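Local coordinates for protein negative regulator of ofd1 (Schizosaccharomyces pombe, PDB 3QTM) that is required for correct translation termination, directly inhibits Ofd1 and stabilises the active N-terminal fragment of the transcription factor Sre1, at residues P228-Y231 against K232-Q236; V281-T284 against L285-P289. One frame throughout, in Å; residues are numbered along the deposited sequence.

Interaction 1: P228-Y231 against K232-Q236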
loop_
_atom_site.group_PDB
_atom_site.type_symbol
_atom_site.label_atom_id
_atom_site.label_comp_id
_atom_site.label_asym_id
_atom_site.label_seq_id
_atom_site.Cartn_x
_atom_site.Cartn_y
_atom_site.Cartn_z
ATOM N N PRO A 228 -15.845 -1.195 8.353
ATOM C CA PRO A 228 -16.383 0.167 8.370
ATOM C C PRO A 228 -16.083 0.890 7.067
ATOM O O PRO A 228 -15.046 0.639 6.438
ATOM C CB PRO A 228 -15.608 0.831 9.507
ATOM C CG PRO A 228 -15.219 -0.292 10.403
ATOM C CD PRO A 228 -14.957 -1.458 9.499
ATOM N N ALA A 229 -16.982 1.784 6.673
ATOM C CA ALA A 229 -16.837 2.527 5.434
ATOM C C ALA A 229 -15.491 3.240 5.391
ATOM O O ALA A 229 -14.814 3.262 4.359
ATOM C CB ALA A 229 -17.989 3.524 5.280
ATOM N N TYR A 230 -15.108 3.812 6.525
ATOM C CA TYR A 230 -13.844 4.528 6.654
ATOM C C TYR A 230 -12.646 3.737 6.107
ATOM O O TYR A 230 -11.769 4.298 5.449
ATOM C CB TYR A 230 -13.598 4.902 8.117
ATOM C CG TYR A 230 -12.243 5.522 8.358
ATOM C CD1 TYR A 230 -12.016 6.875 8.103
ATOM C CD2 TYR A 230 -11.181 4.759 8.830
ATOM C CE1 TYR A 230 -10.759 7.454 8.316
ATOM C CE2 TYR A 230 -9.928 5.320 9.037
ATOM C CZ TYR A 230 -9.721 6.666 8.785
ATOM O OH TYR A 230 -8.474 7.219 8.999
ATOM N N TYR A 231 -12.604 2.437 6.384
ATOM C CA TYR A 231 -11.486 1.609 5.916
ATOM C C TYR A 231 -11.644 1.148 4.472
ATOM O O TYR A 231 -10.664 1.100 3.727
ATOM C CB TYR A 231 -11.231 0.423 6.859
ATOM C CG TYR A 231 -10.864 0.883 8.257
ATOM C CD1 TYR A 231 -9.608 1.419 8.523
ATOM C CD2 TYR A 231 -11.785 0.813 9.300
ATOM C CE1 TYR A 231 -9.267 1.863 9.793
ATOM C CE2 TYR A 231 -11.462 1.252 10.581
ATOM C CZ TYR A 231 -10.197 1.773 10.822
ATOM O OH TYR A 231 -9.863 2.210 12.080
ATOM N N LYS A 232 -12.870 0.806 4.079
ATOM C CA LYS A 232 -13.136 0.456 2.689
ATOM C C LYS A 232 -12.673 1.584 1.765
ATOM O O LYS A 232 -12.147 1.341 0.690
ATOM C CB LYS A 232 -14.619 0.194 2.475
ATOM C CG LYS A 232 -15.169 -0.997 3.208
ATOM C CD LYS A 232 -16.640 -1.165 2.887
ATOM C CE LYS A 232 -17.268 -2.318 3.649
ATOM N NZ LYS A 232 -18.697 -2.481 3.263
ATOM N N LEU A 233 -12.862 2.823 2.206
ATOM C CA LEU A 233 -12.469 3.989 1.425
ATOM C C LEU A 233 -10.978 4.039 1.136
ATOM O O LEU A 233 -10.559 4.264 -0.003
ATOM C CB LEU A 233 -12.870 5.274 2.150
ATOM C CG LEU A 233 -14.201 5.888 1.750
ATOM C CD1 LEU A 233 -14.517 7.101 2.630
ATOM C CD2 LEU A 233 -14.132 6.272 0.274
ATOM N N ILE A 234 -10.171 3.861 2.175
ATOM C CA ILE A 234 -8.725 3.921 2.016
ATOM C C ILE A 234 -8.246 2.872 1.007
ATOM O O ILE A 234 -7.449 3.171 0.115
ATOM C CB ILE A 234 -7.984 3.727 3.362
ATOM C CG1 ILE A 234 -8.459 4.775 4.386
ATOM C CG2 ILE A 234 -6.464 3.779 3.136
ATOM C CD1 ILE A 234 -7.748 4.715 5.731
ATOM N N ALA A 235 -8.741 1.645 1.163
ATOM C CA ALA A 235 -8.429 0.537 0.253
ATOM C C ALA A 235 -8.882 0.808 -1.195
ATOM O O ALA A 235 -8.123 0.597 -2.144
ATOM C CB ALA A 235 -9.070 -0.763 0.774
ATOM N N GLN A 236 -10.121 1.263 -1.355
ATOM C CA GLN A 236 -10.674 1.509 -2.685
ATOM C C GLN A 236 -9.965 2.676 -3.368
ATOM O O GLN A 236 -9.733 2.638 -4.573
ATOM C CB GLN A 236 -12.187 1.746 -2.630
ATOM C CG GLN A 236 -13.014 0.524 -2.237
ATOM C CD GLN A 236 -13.014 -0.580 -3.300
ATOM O OE1 GLN A 236 -12.427 -0.441 -4.379
ATOM N NE2 GLN A 236 -13.675 -1.684 -2.990
#

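Interaction 2: V281-T284 against L285-P289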
loop_
_atom_site.group_PDB
_atom_site.type_symbol
_atom_site.label_atom_id
_atom_site.label_comp_id
_atom_site.label_asym_id
_atom_site.label_seq_id
_atom_site.Cartn_x
_atom_site.Cartn_y
_atom_site.Cartn_z
ATOM N N VAL A 281 -17.943 2.817 -6.517
ATOM C CA VAL A 281 -17.942 2.204 -5.197
ATOM C C VAL A 281 -17.574 3.267 -4.154
ATOM O O VAL A 281 -18.206 3.366 -3.110
ATOM C CB VAL A 281 -16.940 1.042 -5.119
ATOM C CG1 VAL A 281 -16.713 0.628 -3.665
ATOM C CG2 VAL A 281 -17.413 -0.153 -5.993
ATOM N N ILE A 282 -16.555 4.068 -4.459
ATOM C CA ILE A 282 -16.115 5.130 -3.568
ATOM C C ILE A 282 -17.217 6.166 -3.353
ATOM O O ILE A 282 -17.458 6.604 -2.223
ATOM C CB ILE A 282 -14.830 5.800 -4.099
ATOM C CG1 ILE A 282 -13.649 4.822 -4.010
ATOM C CG2 ILE A 282 -14.514 7.082 -3.336
ATOM C CD1 ILE A 282 -12.451 5.216 -4.864
ATOM N N TYR A 283 -17.898 6.542 -4.432
ATOM C CA TYR A 283 -18.943 7.560 -4.353
ATOM C C TYR A 283 -20.122 7.066 -3.528
ATOM O O TYR A 283 -20.773 7.845 -2.839
ATOM C CB TYR A 283 -19.393 7.983 -5.757
ATOM C CG TYR A 283 -20.200 9.268 -5.818
ATOM C CD1 TYR A 283 -19.694 10.460 -5.303
ATOM C CD2 TYR A 283 -21.456 9.296 -6.419
ATOM C CE1 TYR A 283 -20.409 11.634 -5.376
ATOM C CE2 TYR A 283 -22.183 10.474 -6.494
ATOM C CZ TYR A 283 -21.653 11.640 -5.971
ATOM O OH TYR A 283 -22.365 12.815 -6.039
ATOM N N THR A 284 -20.385 5.766 -3.581
ATOM C CA THR A 284 -21.435 5.180 -2.750
ATOM C C THR A 284 -21.041 5.131 -1.274
ATOM O O THR A 284 -21.898 5.124 -0.384
ATOM C CB THR A 284 -21.777 3.753 -3.193
ATOM O OG1 THR A 284 -22.202 3.764 -4.562
ATOM C CG2 THR A 284 -22.888 3.184 -2.319
ATOM N N LEU A 285 -19.740 5.082 -1.012
ATOM C CA LEU A 285 -19.242 4.985 0.361
ATOM C C LEU A 285 -19.172 6.355 1.030
ATOM O O LEU A 285 -19.613 6.532 2.164
ATOM C CB LEU A 285 -17.861 4.322 0.383
ATOM C CG LEU A 285 -17.845 2.846 -0.003
ATOM C CD1 LEU A 285 -16.413 2.353 -0.265
ATOM C CD2 LEU A 285 -18.538 2.019 1.082
ATOM N N ASP A 286 -18.593 7.314 0.317
ATOM C CA ASP A 286 -18.465 8.683 0.801
ATOM C C ASP A 286 -18.979 9.628 -0.281
ATOM O O ASP A 286 -18.195 10.243 -1.017
ATOM C CB ASP A 286 -17.008 9.012 1.130
ATOM C CG ASP A 286 -16.821 10.455 1.575
ATOM O OD1 ASP A 286 -17.539 10.885 2.503
ATOM O OD2 ASP A 286 -15.956 11.160 1.003
ATOM N N LYS A 287 -20.300 9.725 -0.384
ATOM C CA LYS A 287 -20.918 10.547 -1.412
ATOM C C LYS A 287 -20.671 12.018 -1.129
ATOM O O LYS A 287 -21.279 12.606 -0.232
ATOM C CB LYS A 287 -22.415 10.252 -1.515
ATOM C CG LYS A 287 -23.072 10.875 -2.735
ATOM C CD LYS A 287 -24.554 10.577 -2.779
ATOM C CE LYS A 287 -25.240 11.443 -3.822
ATOM N NZ LYS A 287 -26.695 11.136 -3.918
ATOM N N SER A 288 -19.758 12.605 -1.888
ATOM C CA SER A 288 -19.402 13.997 -1.700
ATOM C C SER A 288 -19.204 14.636 -3.063
ATOM O O SER A 288 -18.593 14.035 -3.945
ATOM C CB SER A 288 -18.136 14.114 -0.853
ATOM O OG SER A 288 -18.176 15.292 -0.061
ATOM N N PRO A 289 -19.720 15.863 -3.239
ATOM C CA PRO A 289 -19.845 16.464 -4.575
ATOM C C PRO A 289 -18.506 16.668 -5.260
ATOM O O PRO A 289 -18.444 16.596 -6.483
ATOM C CB PRO A 289 -20.501 17.829 -4.305
ATOM C CG PRO A 289 -21.020 17.764 -2.909
ATOM C CD PRO A 289 -20.167 16.775 -2.173
HETATM O O HOH W 1 -22.471 7.548 0.925
#

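Interaction 1: P228-Y231 against K232-Q236
Tyr230 lays the phenol end of its ring across the tip of Ile234, one turn further along the start of helix 229-254. The approach is oblique, with Tyr230 CE2 4.0 Å from Ile234 CD1 and the methyl about equally near CZ. With CG of Tyr230 anti to the backbone N (chi1 174°), the ring hangs beside its own carbonyl carbon; on the partner, Ile234 CG1 rests 3.5 Å from Tyr230 O. The ring of Tyr231 turns one face to Tyr230, whose CD2 sits 3.5 Å above the plane, over its centre, while Pro228 CG meets its edge in the plane. Tyr231 OH is hydrogen-bonded to Glu34.

Pro228 is the N-cap residue, opening a helix in an array of the tetratricopeptide-repeat clan. Its carbonyl accepts Lys232 N at 3.2 Å in a nearly straight bond (171° at the hydrogen), lying in the carbonyl plane, and Leu233 N follows to Ala229 O at 2.9 Å. The longer bond from Ala235 N to Tyr231 O, 3.3 Å, continues the i to i+4 ladder. Lys232 CG lies 3.6 Å from Pro228 O, and the extended chain beyond it leads back to the carbonyl of Pro225, which receives NZ. The hydrogen bonds joining 228-231 to 232-236 are thus all backbone ones; the polar ends of Tyr231 and Lys232 look elsewhere, and Tyr230 meets Ile234 through apolar van der Waals packing.

Interaction 2: V281-T284 against L285-P289
Ile282 O receives two backbone N-H groups at the C-terminal end of helix 262-285, part of an all-helical array of the tetratricopeptide-repeat clan: a straight bond from Asp286 N at 2.9 Å (176° at the hydrogen) and a weak, bent one from Leu285 N at 3.0 Å. Leu285 N also makes a weak bond to Val281 O, so this N-H is shared between two carbonyls as the last turn closes. Asp286 then leaves helical geometry, and the chain runs out into the loop before helix 292-305. Asp286 OD2 forms a salt bridge with Arg291 further along that loop.

The departing chain folds back over Tyr283. Lys287 CG lies over one face of the phenol ring in a CH-pi contact, 3.8 Å from the Tyr283 ring centroid and 20° off the normal, displaced toward CZ. Lys287 carries CG anti to its own N (chi1 -169°) with the chain beyond extended, which takes the methylenes obliquely across the ring and brings CE to the neighbourhood of Tyr283 OH. At the ring's edge, in its plane, Ser288 O stands 3.3 Å from Tyr283 CE1, and Trp279 stacks on the same aromatic from within the helix. A leucine in place of Tyr283 would probably strip Lys287 of the flat surface under its methylenes and deprive Ser288 O of its aromatic edge, leaving the loop freer to shift.

On another flank of the turn, Val281 and Leu285 run alongside each other one turn apart, CG1 of Val281 3.8 Å from CD1 of Leu285. A water spans the exit from the helix, donating to Thr284 O at 2.8 Å and accepting a weak bond from Lys287 N at 3.3 Å.

Interactions 1 and 2 are both surface contacts in the all-helical C-terminal family region, and they belong to consecutive helices: 228-236 begins helix 229-254, while 281-289 ends helix 262-285 and enters the loop beyond. Their centres are about 11 Å apart, and they touch. Leu233 CD1 packs 3.5 Å from Asp286 CB, its other methyl meets Ile282, and Gln236 lies against Ile282, the buried residue of interaction 2. A helix start packs beside a helix end. Interaction 1 combines regular i to i+4 bonding with tyrosine-isoleucine contact; interaction 2 keeps one straight i to i+4 bond, splits the N-H of Leu285 weakly between two carbonyls, and adds a bridging water and lysine methylenes over an aromatic face.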